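Local coordinates for cell wall binding protein cwp8 (Peptoclostridium difficile, PDB 5J6Q) that probably attaches to the cell wall of the bacterium through its three CWB2 modules, as a surface protein associated with the S-layer, at residues A[182-187]-A[252-257]; A[216-221]-A[246-251]; A[403-408]-A[444-449]; A[419-424]-A[471-476]. One frame throughout, in Å; residues are numbered along the deposited sequence.

Interaction 1 (A[182-187]-A[252-257])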
loop_
_atom_site.group_PDB
_atom_site.type_symbol
_atom_site.label_atom_id
_atom_site.label_comp_id
_atom_site.label_asym_id
_atom_site.label_seq_id
_atom_site.Cartn_x
_atom_site.Cartn_y
_atom_site.Cartn_z
ATOM N N VAL A 182 1.118 21.043 -13.332
ATOM C CA VAL A 182 0.630 21.564 -12.062
ATOM C C VAL A 182 -0.755 21.055 -11.890
ATOM O O VAL A 182 -1.563 21.245 -12.814
ATOM C CB VAL A 182 0.649 23.142 -11.986
ATOM C CG1 VAL A 182 -0.041 23.585 -10.720
ATOM C CG2 VAL A 182 2.098 23.667 -11.978
ATOM N N LYS A 183 -1.050 20.422 -10.704
ATOM C CA LYS A 183 -2.355 19.806 -10.481
ATOM C C LYS A 183 -3.034 20.268 -9.249
ATOM O O LYS A 183 -2.395 20.347 -8.193
ATOM C CB LYS A 183 -2.244 18.251 -10.298
ATOM C CG LYS A 183 -1.403 17.499 -11.285
ATOM C CD LYS A 183 -1.624 15.958 -11.057
ATOM C CE LYS A 183 -0.859 15.075 -12.024
ATOM N NZ LYS A 183 -0.833 13.625 -11.586
ATOM N N ASN A 184 -4.326 20.572 -9.335
ATOM C CA ASN A 184 -4.985 20.885 -8.086
ATOM C C ASN A 184 -5.439 19.489 -7.512
ATOM O O ASN A 184 -6.505 18.965 -7.824
ATOM C CB ASN A 184 -6.107 21.816 -8.313
ATOM C CG ASN A 184 -6.952 22.063 -7.103
ATOM O OD1 ASN A 184 -6.784 21.421 -6.066
ATOM N ND2 ASN A 184 -7.921 22.987 -7.159
ATOM N N ALA A 185 -4.584 18.912 -6.678
ATOM C CA ALA A 185 -4.800 17.583 -6.090
ATOM C C ALA A 185 -3.774 17.362 -5.020
ATOM O O ALA A 185 -2.813 18.141 -4.921
ATOM C CB ALA A 185 -4.652 16.499 -7.156
ATOM N N ASP A 186 -3.961 16.300 -4.223
ATOM C CA ASP A 186 -3.050 15.938 -3.139
ATOM C C ASP A 186 -2.147 14.876 -3.676
ATOM O O ASP A 186 -2.642 13.832 -4.110
ATOM C CB ASP A 186 -3.860 15.434 -1.933
ATOM C CG ASP A 186 -4.715 16.540 -1.353
ATOM O OD1 ASP A 186 -5.960 16.424 -1.418
ATOM O OD2 ASP A 186 -4.135 17.540 -0.841
ATOM N N LEU A 187 -0.827 15.095 -3.647
ATOM C CA LEU A 187 0.105 14.157 -4.229
ATOM C C LEU A 187 1.086 13.588 -3.200
ATOM O O LEU A 187 1.448 14.287 -2.236
ATOM C CB LEU A 187 0.900 14.871 -5.320
ATOM C CG LEU A 187 0.103 15.863 -6.179
ATOM C CD1 LEU A 187 1.084 16.711 -7.022
ATOM C CD2 LEU A 187 -0.853 15.065 -7.042
ATOM N N ASN A 252 -17.262 16.053 -6.251
ATOM C CA ASN A 252 -17.168 17.155 -5.285
ATOM C C ASN A 252 -15.936 17.014 -4.400
ATOM O O ASN A 252 -15.740 17.835 -3.504
ATOM C CB ASN A 252 -18.398 17.211 -4.361
ATOM C CG ASN A 252 -19.732 17.153 -5.054
ATOM O OD1 ASN A 252 -19.828 17.425 -6.255
ATOM N ND2 ASN A 252 -20.816 16.805 -4.356
ATOM N N GLU A 253 -15.111 15.982 -4.623
ATOM C CA GLU A 253 -13.934 15.808 -3.787
ATOM C C GLU A 253 -12.663 16.001 -4.587
ATOM O O GLU A 253 -12.620 15.722 -5.786
ATOM C CB GLU A 253 -13.946 14.415 -3.137
ATOM C CG GLU A 253 -12.756 14.175 -2.222
ATOM C CD GLU A 253 -12.700 15.157 -1.066
ATOM O OE1 GLU A 253 -11.773 15.991 -1.041
ATOM O OE2 GLU A 253 -13.580 15.090 -0.187
ATOM N N LYS A 254 -11.629 16.477 -3.910
ATOM C CA LYS A 254 -10.329 16.733 -4.508
ATOM C C LYS A 254 -9.630 15.387 -4.694
ATOM O O LYS A 254 -9.457 14.666 -3.717
ATOM C CB LYS A 254 -9.534 17.659 -3.570
ATOM C CG LYS A 254 -8.157 18.034 -4.083
ATOM C CD LYS A 254 -7.463 18.961 -3.092
ATOM C CE LYS A 254 -6.067 19.286 -3.541
ATOM N NZ LYS A 254 -5.172 19.574 -2.394
ATOM N N PRO A 255 -9.225 14.992 -5.905
ATOM C CA PRO A 255 -8.571 13.693 -6.026
ATOM C C PRO A 255 -7.260 13.644 -5.273
ATOM O O PRO A 255 -6.810 14.647 -4.683
ATOM C CB PRO A 255 -8.387 13.496 -7.542
ATOM C CG PRO A 255 -8.315 14.878 -8.087
ATOM C CD PRO A 255 -9.279 15.696 -7.195
ATOM N N GLU A 256 -6.638 12.468 -5.310
ATOM C CA GLU A 256 -5.368 12.279 -4.651
ATOM C C GLU A 256 -4.589 11.367 -5.506
ATOM O O GLU A 256 -5.112 10.375 -5.977
ATOM C CB GLU A 256 -5.560 11.709 -3.200
ATOM C CG GLU A 256 -4.331 11.014 -2.662
ATOM C CD GLU A 256 -4.538 10.431 -1.248
ATOM O OE1 GLU A 256 -5.654 9.944 -0.949
ATOM O OE2 GLU A 256 -3.571 10.474 -0.444
ATOM N N THR A 257 -3.335 11.660 -5.723
ATOM C CA THR A 257 -2.512 10.800 -6.537
ATOM C C THR A 257 -1.303 10.346 -5.742
ATOM O O THR A 257 -0.590 11.194 -5.210
ATOM C CB THR A 257 -2.111 11.574 -7.847
ATOM O OG1 THR A 257 -3.280 11.721 -8.668
ATOM C CG2 THR A 257 -1.084 10.844 -8.615
#
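Residues D186 and L187 pair in parallel with E256 and T257, their CA atoms 4.6 and 4.8 Å apart, and the T257 N to D186 O bond of 2.8 Å is the firm backbone link, entering close to the C=O direction (164° at the oxygen). A second link, from D186 N to P255 O, is weak at 3.3 Å. Ahead of this pairing, K254 crosses D186 at about a right angle. Its CG lies anti to the backbone N (chi1 -179°) and the rest of the chain is fully extended, which carries CE over the backbone of A185, 3.3 Å from A185 CA, and delivers NZ to D186 OD2 in a salt bridge of 2.8 Å. The ammonium group approaches from above the carboxylate plane, 56° out of it. N184 OD1 rests against K254 CE at 3.4 Å, while N184 ND2 is bonded to L63 O. On the other face of the strand pair, L187 CD2 lies beside T257 CB (3.8 Å). E256 turns its carboxylate elsewhere, to K211 and Q188. The chain leaves a five-stranded sheet at K183 and enters a four-stranded mixed one at D186, so the contact sits at the passage between them. Salt bridge and backbone bond together tie side chain and main chain of D186 to one partner segment, and K254 probably balances part of the aspartate charge.

Interaction 2 (A[216-221]-A[246-251])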
loop_
_atom_site.group_PDB
_atom_site.type_symbol
_atom_site.label_atom_id
_atom_site.label_comp_id
_atom_site.label_asym_id
_atom_site.label_seq_id
_atom_site.Cartn_x
_atom_site.Cartn_y
_atom_site.Cartn_z
ATOM N N TYR A 216 -14.450 6.197 -3.336
ATOM C CA TYR A 216 -13.364 6.617 -4.187
ATOM C C TYR A 216 -13.117 5.549 -5.213
ATOM O O TYR A 216 -13.044 4.365 -4.884
ATOM C CB TYR A 216 -12.090 6.878 -3.378
ATOM C CG TYR A 216 -12.180 8.129 -2.535
ATOM C CD1 TYR A 216 -12.763 8.103 -1.277
ATOM C CD2 TYR A 216 -11.682 9.338 -2.996
ATOM C CE1 TYR A 216 -12.845 9.247 -0.498
ATOM C CE2 TYR A 216 -11.758 10.491 -2.224
ATOM C CZ TYR A 216 -12.343 10.439 -0.973
ATOM O OH TYR A 216 -12.416 11.564 -0.190
ATOM N N ALA A 217 -13.028 5.960 -6.466
ATOM C CA ALA A 217 -12.732 5.041 -7.532
ATOM C C ALA A 217 -11.242 5.004 -7.538
ATOM O O ALA A 217 -10.615 6.026 -7.230
ATOM C CB ALA A 217 -13.258 5.556 -8.860
ATOM N N LEU A 218 -10.667 3.857 -7.842
ATOM C CA LEU A 218 -9.229 3.741 -7.872
ATOM C C LEU A 218 -8.873 3.582 -9.303
ATOM O O LEU A 218 -9.451 2.765 -9.987
ATOM C CB LEU A 218 -8.694 2.537 -7.055
ATOM C CG LEU A 218 -7.215 2.608 -6.657
ATOM C CD1 LEU A 218 -6.902 1.513 -5.654
ATOM C CD2 LEU A 218 -6.297 2.379 -7.834
ATOM N N THR A 219 -7.899 4.332 -9.760
ATOM C CA THR A 219 -7.496 4.267 -11.156
ATOM C C THR A 219 -6.018 4.274 -11.169
ATOM O O THR A 219 -5.399 4.726 -10.191
ATOM C CB THR A 219 -8.147 5.437 -11.949
ATOM O OG1 THR A 219 -7.844 6.671 -11.266
ATOM C CG2 THR A 219 -9.697 5.272 -12.037
ATOM N N PHE A 220 -5.433 3.765 -12.233
ATOM C CA PHE A 220 -3.971 3.697 -12.300
ATOM C C PHE A 220 -3.430 4.649 -13.361
ATOM O O PHE A 220 -4.173 5.070 -14.244
ATOM C CB PHE A 220 -3.503 2.276 -12.636
ATOM C CG PHE A 220 -3.855 1.225 -11.600
ATOM C CD1 PHE A 220 -4.888 0.332 -11.821
ATOM C CD2 PHE A 220 -3.143 1.127 -10.417
ATOM C CE1 PHE A 220 -5.203 -0.641 -10.879
ATOM C CE2 PHE A 220 -3.459 0.152 -9.476
ATOM C CZ PHE A 220 -4.487 -0.724 -9.712
ATOM N N GLU A 221 -2.133 4.985 -13.279
ATOM C CA GLU A 221 -1.532 5.874 -14.256
ATOM C C GLU A 221 -0.039 5.706 -14.210
ATOM O O GLU A 221 0.483 5.120 -13.267
ATOM C CB GLU A 221 -1.937 7.336 -13.997
ATOM C CG GLU A 221 -3.171 7.731 -14.793
ATOM C CD GLU A 221 -4.092 8.650 -14.021
ATOM O OE1 GLU A 221 -3.600 9.689 -13.528
ATOM O OE2 GLU A 221 -5.305 8.328 -13.906
ATOM N N ILE A 246 -1.255 5.787 -8.402
ATOM C CA ILE A 246 -2.525 5.357 -7.863
ATOM C C ILE A 246 -3.320 6.604 -7.719
ATOM O O ILE A 246 -2.837 7.490 -7.024
ATOM C CB ILE A 246 -2.309 4.692 -6.433
ATOM C CG1 ILE A 246 -1.395 3.515 -6.496
ATOM C CG2 ILE A 246 -3.630 4.326 -5.828
ATOM C CD1 ILE A 246 -0.811 3.122 -5.115
ATOM N N VAL A 247 -4.542 6.681 -8.270
ATOM C CA VAL A 247 -5.356 7.869 -8.186
ATOM C C VAL A 247 -6.691 7.581 -7.534
ATOM O O VAL A 247 -7.415 6.701 -7.990
ATOM C CB VAL A 247 -5.563 8.385 -9.665
ATOM C CG1 VAL A 247 -6.369 9.679 -9.678
ATOM C CG2 VAL A 247 -4.212 8.576 -10.349
ATOM N N LEU A 248 -7.045 8.338 -6.491
ATOM C CA LEU A 248 -8.319 8.145 -5.815
ATOM C C LEU A 248 -9.182 9.355 -6.119
ATOM O O LEU A 248 -8.719 10.464 -5.935
ATOM C CB LEU A 248 -8.172 8.006 -4.288
ATOM C CG LEU A 248 -7.364 6.804 -3.809
ATOM C CD1 LEU A 248 -7.916 5.543 -4.488
ATOM C CD2 LEU A 248 -5.892 7.001 -4.103
ATOM N N SER A 249 -10.440 9.152 -6.548
ATOM C CA SER A 249 -11.329 10.261 -6.881
ATOM C C SER A 249 -12.771 10.019 -6.467
ATOM O O SER A 249 -13.237 8.874 -6.353
ATOM C CB SER A 249 -11.326 10.524 -8.389
ATOM O OG SER A 249 -10.069 10.273 -8.994
ATOM N N LYS A 250 -13.477 11.123 -6.263
ATOM C CA LYS A 250 -14.889 11.135 -5.883
ATOM C C LYS A 250 -15.517 12.473 -6.297
ATOM O O LYS A 250 -14.806 13.474 -6.355
ATOM C CB LYS A 250 -15.026 10.946 -4.367
ATOM C CG LYS A 250 -16.331 10.285 -3.969
ATOM C CD LYS A 250 -16.333 9.970 -2.490
ATOM C CE LYS A 250 -17.729 9.982 -1.927
ATOM N NZ LYS A 250 -17.703 9.849 -0.449
ATOM N N ALA A 251 -16.832 12.500 -6.587
ATOM C CA ALA A 251 -17.505 13.736 -6.984
ATOM C C ALA A 251 -17.427 14.773 -5.878
ATOM O O ALA A 251 -17.514 14.419 -4.702
ATOM C CB ALA A 251 -18.961 13.457 -7.304
#
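L218 and L248 form the close-packed side of this antiparallel pairing, lying side by side with L218 CG 3.7 Å from L248 CD1. Next to them L218 CD2 reaches I246 CG2 (3.9 Å), and on this buried face V212 of helix 203-213 and L275 of helix 265-280 pack against the strands. Four backbone bonds hold the strands in register: A217 and S249 exchange two, and T219 and V247 another two. The other face is more exposed: V247 is buried there, but A217 is exposed and T219 and S249 are only partly buried. T219 OG1 comes within 3.3 Å of V247 CB and makes only a weak bond to V247 O, while the bent chain of E221 brings OE1 to V247 CG2. At the solvent-facing end, where K250 is exposed, that lysine crosses Y216 at about a right angle. Its CB sits over one ring face, 4.2 Å from the centroid and 21° off the normal, a CH-pi contact, and its NZ goes on to N214 O. K211 adds a cation-pi contact to the same ring. The arrangement is that of an antiparallel edge strand, 217-224, of a four-stranded mixed beta sheet with helices 203-213 and 265-280 packed on one face.

Interaction 3 (A[403-408]-A[444-449])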
loop_
_atom_site.group_PDB
_atom_site.type_symbol
_atom_site.label_atom_id
_atom_site.label_comp_id
_atom_site.label_asym_id
_atom_site.label_seq_id
_atom_site.Cartn_x
_atom_site.Cartn_y
_atom_site.Cartn_z
ATOM N N GLU A 403 -17.209 -21.886 36.800
ATOM C CA GLU A 403 -18.616 -21.564 36.989
ATOM C C GLU A 403 -19.109 -20.660 35.873
ATOM O O GLU A 403 -20.227 -20.836 35.397
ATOM C CB GLU A 403 -18.824 -20.891 38.352
ATOM C CG GLU A 403 -18.699 -21.879 39.494
ATOM C CD GLU A 403 -18.825 -21.215 40.845
ATOM O OE1 GLU A 403 -19.722 -20.355 41.010
ATOM O OE2 GLU A 403 -18.023 -21.551 41.738
ATOM N N THR A 404 -18.294 -19.697 35.453
ATOM C CA THR A 404 -18.727 -18.843 34.378
ATOM C C THR A 404 -18.980 -19.664 33.120
ATOM O O THR A 404 -19.986 -19.426 32.453
ATOM C CB THR A 404 -17.711 -17.752 34.221
ATOM O OG1 THR A 404 -17.759 -16.994 35.455
ATOM C CG2 THR A 404 -17.983 -16.858 32.972
ATOM N N SER A 405 -18.149 -20.681 32.828
ATOM C CA SER A 405 -18.351 -21.413 31.599
ATOM C C SER A 405 -19.677 -22.111 31.635
ATOM O O SER A 405 -20.374 -22.093 30.632
ATOM C CB SER A 405 -17.185 -22.367 31.308
ATOM O OG SER A 405 -17.172 -23.583 32.048
ATOM N N LEU A 406 -20.076 -22.711 32.792
ATOM C CA LEU A 406 -21.412 -23.352 32.838
ATOM C C LEU A 406 -22.546 -22.284 32.623
ATOM O O LEU A 406 -23.541 -22.551 31.962
ATOM C CB LEU A 406 -21.583 -24.082 34.189
ATOM C CG LEU A 406 -20.438 -25.051 34.486
ATOM C CD1 LEU A 406 -20.297 -25.284 36.003
ATOM C CD2 LEU A 406 -20.708 -26.360 33.777
ATOM N N GLU A 407 -22.394 -21.090 33.158
ATOM C CA GLU A 407 -23.389 -20.047 32.908
ATOM C C GLU A 407 -23.465 -19.719 31.399
ATOM O O GLU A 407 -24.566 -19.612 30.854
ATOM C CB GLU A 407 -23.042 -18.788 33.703
ATOM C CG GLU A 407 -23.127 -19.024 35.203
ATOM C CD GLU A 407 -24.507 -19.513 35.637
ATOM O OE1 GLU A 407 -24.573 -20.305 36.591
ATOM O OE2 GLU A 407 -25.527 -19.112 35.019
ATOM N N ILE A 408 -22.281 -19.583 30.710
ATOM C CA ILE A 408 -22.276 -19.303 29.256
ATOM C C ILE A 408 -23.001 -20.420 28.626
ATOM O O ILE A 408 -23.883 -20.246 27.769
ATOM C CB ILE A 408 -20.817 -19.287 28.681
ATOM C CG1 ILE A 408 -20.072 -18.050 29.138
ATOM C CG2 ILE A 408 -20.841 -19.370 27.179
ATOM C CD1 ILE A 408 -18.532 -18.175 28.823
ATOM N N ILE A 444 -18.294 -24.920 25.609
ATOM C CA ILE A 444 -16.940 -25.205 25.930
ATOM C C ILE A 444 -16.967 -25.191 27.414
ATOM O O ILE A 444 -17.101 -24.126 28.011
ATOM C CB ILE A 444 -15.976 -24.112 25.378
ATOM C CG1 ILE A 444 -15.813 -24.243 23.839
ATOM C CG2 ILE A 444 -14.647 -24.232 26.075
ATOM C CD1 ILE A 444 -15.130 -22.972 23.244
ATOM N N ILE A 445 -16.802 -26.357 28.017
ATOM C CA ILE A 445 -16.892 -26.438 29.451
ATOM C C ILE A 445 -15.498 -26.468 29.963
ATOM O O ILE A 445 -14.680 -27.260 29.483
ATOM C CB ILE A 445 -17.701 -27.733 29.787
ATOM C CG1 ILE A 445 -19.139 -27.658 29.156
ATOM C CG2 ILE A 445 -17.761 -27.910 31.300
ATOM C CD1 ILE A 445 -19.921 -26.388 29.635
ATOM N N VAL A 446 -15.224 -25.620 30.903
ATOM C CA VAL A 446 -13.929 -25.492 31.524
ATOM C C VAL A 446 -14.054 -26.237 32.873
ATOM O O VAL A 446 -15.016 -25.963 33.595
ATOM C CB VAL A 446 -13.666 -24.010 31.728
ATOM C CG1 VAL A 446 -12.320 -23.780 32.407
ATOM C CG2 VAL A 446 -13.730 -23.263 30.399
ATOM N N THR A 447 -13.075 -27.133 33.230
ATOM C CA THR A 447 -13.190 -27.887 34.476
ATOM C C THR A 447 -11.881 -27.913 35.285
ATOM O O THR A 447 -10.771 -27.747 34.743
ATOM C CB THR A 447 -13.676 -29.326 34.146
ATOM O OG1 THR A 447 -13.986 -30.007 35.383
ATOM C CG2 THR A 447 -12.618 -30.133 33.371
ATOM N N GLY A 448 -12.033 -28.096 36.605
ATOM C CA GLY A 448 -10.898 -28.162 37.502
ATOM C C GLY A 448 -10.528 -29.618 37.567
ATOM O O GLY A 448 -10.894 -30.383 36.682
ATOM N N ASN A 449 -9.821 -30.008 38.618
ATOM C CA ASN A 449 -9.380 -31.392 38.771
ATOM C C ASN A 449 -10.504 -32.404 38.734
ATOM O O ASN A 449 -10.284 -33.544 38.337
ATOM C CB ASN A 449 -8.599 -31.525 40.053
ATOM C CG ASN A 449 -7.205 -31.055 39.810
ATOM O OD1 ASN A 449 -6.672 -30.248 40.581
ATOM N ND2 ASN A 449 -6.573 -31.477 38.715
#
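S405 and V446 make the central contact between helix 401-410 and edge strand 444-447 of a CWB2 module, an alpha/beta unit in which helices pack on a four-stranded parallel sheet. The short segments run nearly antiparallel, at 161°, with their axes 7.0 Å apart at closest approach. Such a spacing is small for a helix lying on a sheet, and it is the small S405 side chain that faces the strand here. Two apolar contacts accompany it. V446 CG2 lies 3.7 Å from S405 CB, while L406 CD2 meets I445 CG2 at 4.2 Å, those two side chains crossing at about a right angle. S405 is buried, and beside it A409 packs on I445, and F402 and V323 on V446. Polar contact across the interface is a single hydrogen bond. S405 OG is placed between the backbone N and carbonyl carbon of its own residue (chi1 78°), and it also bonds to F402 O, about one turn earlier in the helix. The hydroxyl thus links helix and sheet edge: the backbone N of V446 donates to S405 OG over 3.0 Å in a nearly straight bond, 169° at the hydrogen.

Interaction 4 (A[419-424]-A[471-476])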
loop_
_atom_site.group_PDB
_atom_site.type_symbol
_atom_site.label_atom_id
_atom_site.label_comp_id
_atom_site.label_asym_id
_atom_site.label_seq_id
_atom_site.Cartn_x
_atom_site.Cartn_y
_atom_site.Cartn_z
ATOM N N ALA A 419 -20.239 -31.030 22.760
ATOM C CA ALA A 419 -19.723 -30.191 23.813
ATOM C C ALA A 419 -18.219 -30.476 23.970
ATOM O O ALA A 419 -17.759 -31.586 23.687
ATOM C CB ALA A 419 -20.463 -30.435 25.095
ATOM N N PHE A 420 -17.465 -29.461 24.375
ATOM C CA PHE A 420 -16.009 -29.560 24.469
ATOM C C PHE A 420 -15.574 -29.408 25.877
ATOM O O PHE A 420 -16.161 -28.591 26.574
ATOM C CB PHE A 420 -15.343 -28.423 23.639
ATOM C CG PHE A 420 -15.362 -28.782 22.195
ATOM C CD1 PHE A 420 -16.258 -28.178 21.328
ATOM C CD2 PHE A 420 -14.543 -29.790 21.704
ATOM C CE1 PHE A 420 -16.332 -28.581 20.016
ATOM C CE2 PHE A 420 -14.624 -30.187 20.375
ATOM C CZ PHE A 420 -15.515 -29.584 19.548
ATOM N N VAL A 421 -14.553 -30.137 26.304
ATOM C CA VAL A 421 -14.072 -29.999 27.694
ATOM C C VAL A 421 -12.646 -29.665 27.695
ATOM O O VAL A 421 -11.860 -30.316 27.025
ATOM C CB VAL A 421 -14.293 -31.282 28.549
ATOM C CG1 VAL A 421 -13.363 -31.277 29.763
ATOM C CG2 VAL A 421 -15.740 -31.334 29.010
ATOM N N VAL A 422 -12.276 -28.645 28.471
ATOM C CA VAL A 422 -10.889 -28.139 28.495
ATOM C C VAL A 422 -10.546 -27.821 29.910
ATOM O O VAL A 422 -11.472 -27.663 30.722
ATOM C CB VAL A 422 -10.819 -26.850 27.558
ATOM C CG1 VAL A 422 -11.466 -27.149 26.168
ATOM C CG2 VAL A 422 -11.549 -25.669 28.204
ATOM N N GLY A 423 -9.278 -27.626 30.226
ATOM C CA GLY A 423 -8.893 -27.333 31.608
ATOM C C GLY A 423 -8.812 -25.855 31.922
ATOM O O GLY A 423 -8.587 -25.001 31.068
ATOM N N GLY A 424 -9.004 -25.526 33.186
ATOM C CA GLY A 424 -8.991 -24.145 33.598
ATOM C C GLY A 424 -7.641 -23.520 33.342
ATOM O O GLY A 424 -7.514 -22.315 33.342
ATOM N N ASN A 471 -2.652 -33.309 32.016
ATOM C CA ASN A 471 -2.329 -32.337 33.050
ATOM C C ASN A 471 -3.292 -31.099 33.038
ATOM O O ASN A 471 -3.195 -30.217 33.890
ATOM C CB ASN A 471 -0.854 -31.933 32.908
ATOM C CG ASN A 471 0.076 -32.995 33.487
ATOM O OD1 ASN A 471 1.268 -32.754 33.695
ATOM N ND2 ASN A 471 -0.393 -34.203 33.802
ATOM N N SER A 472 -4.254 -31.061 32.076
ATOM C CA SER A 472 -5.216 -29.947 31.972
ATOM C C SER A 472 -6.556 -30.506 32.264
ATOM O O SER A 472 -7.348 -29.911 32.980
ATOM C CB SER A 472 -5.197 -29.322 30.564
ATOM O OG SER A 472 -3.995 -28.597 30.402
ATOM N N VAL A 473 -6.840 -31.634 31.640
ATOM C CA VAL A 473 -8.063 -32.335 31.897
ATOM C C VAL A 473 -7.608 -33.685 32.383
ATOM O O VAL A 473 -7.145 -34.541 31.605
ATOM C CB VAL A 473 -8.940 -32.427 30.630
ATOM C CG1 VAL A 473 -10.139 -33.329 30.873
ATOM C CG2 VAL A 473 -9.408 -31.035 30.238
ATOM N N SER A 474 -7.709 -33.867 33.672
ATOM C CA SER A 474 -7.302 -35.123 34.316
ATOM C C SER A 474 -7.982 -36.336 33.697
ATOM O O SER A 474 -9.094 -36.245 33.167
ATOM C CB SER A 474 -7.616 -35.073 35.809
ATOM O OG SER A 474 -8.972 -35.420 36.050
ATOM N N LYS A 475 -7.293 -37.480 33.769
ATOM C CA LYS A 475 -7.763 -38.758 33.237
ATOM C C LYS A 475 -8.959 -39.235 34.052
ATOM O O LYS A 475 -9.691 -40.107 33.620
ATOM C CB LYS A 475 -6.606 -39.778 33.266
ATOM C CG LYS A 475 -6.971 -41.193 32.845
ATOM C CD LYS A 475 -5.770 -42.106 33.076
ATOM C CE LYS A 475 -5.977 -43.511 32.566
ATOM N NZ LYS A 475 -4.718 -44.307 32.684
ATOM N N GLU A 476 -9.155 -38.649 35.229
ATOM C CA GLU A 476 -10.293 -38.967 36.094
ATOM C C GLU A 476 -11.560 -38.304 35.518
ATOM O O GLU A 476 -12.620 -38.937 35.437
ATOM C CB GLU A 476 -10.042 -38.471 37.530
ATOM C CG GLU A 476 -8.618 -37.994 37.765
ATOM C CD GLU A 476 -7.994 -38.615 38.996
ATOM O OE1 GLU A 476 -8.005 -39.858 39.098
ATOM O OE2 GLU A 476 -7.495 -37.857 39.854
HETATM O O HOH W 1 -8.210 -27.997 34.935
#
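V473 and V421 cross at a slant, the CB of V473 being directed toward strand 418-423. The CG1 of V473 lies anti to the backbone N (chi1 172°) and meets V421 CG1 at 4.0 Å. The other branch, CG2, touches the same V421 methyl and also presses on the peptide that joins V422 to G423, standing 3.4 Å from both V422 C and G423 N. V421 uses its CG1 alone in this contact. V422 is directed away from 471-476 and packs on I444 and V446. At G423 the backbones come nearest, with its CA 4.5 Å from the CA of S472 and 3.3 Å from S472 O, a CA-H...O contact. G423 has no side chain, so its CA can come this close to the carbonyl. No direct hydrogen bond joins the segments; one water does so instead, accepting from G424 N at 3.1 Å and donating to S472 O at 2.9 Å. The S472 hydroxyl bonds to N425, and S474 is the N-cap of helix 475-484, its OG also bonded to N449 O. The C-terminal end of parallel strand 418-423 thus meets the loop between neighbouring strand 463-467 and helix 475-484, an arrangement of parallel alpha/beta folds, consistent with a toprim-like fold for this CWB2 module.

From the N terminus, interaction 1 closes a loop of 64 residues, setting strand 186-191 beside 256-262. Interaction 2 falls within that loop: it brings 217-224 against 242-249, which neighbours 256-262, so the two together account for the four-stranded mixed sheet, and a probable backbone bond between E256 O and L248 N joins them. Farther along, interactions 3 and 4 lie within one CWB2 module, and their segments alternate along the chain. Interaction 3 sets helix 401-410 on edge strand 444-447; interaction 4 sets neighbouring strand 418-423 against the loop before helix 475-484. Centres of interactions 1 and 3 are about 57 Å apart, so the two pairs belong to separate parts of the chain.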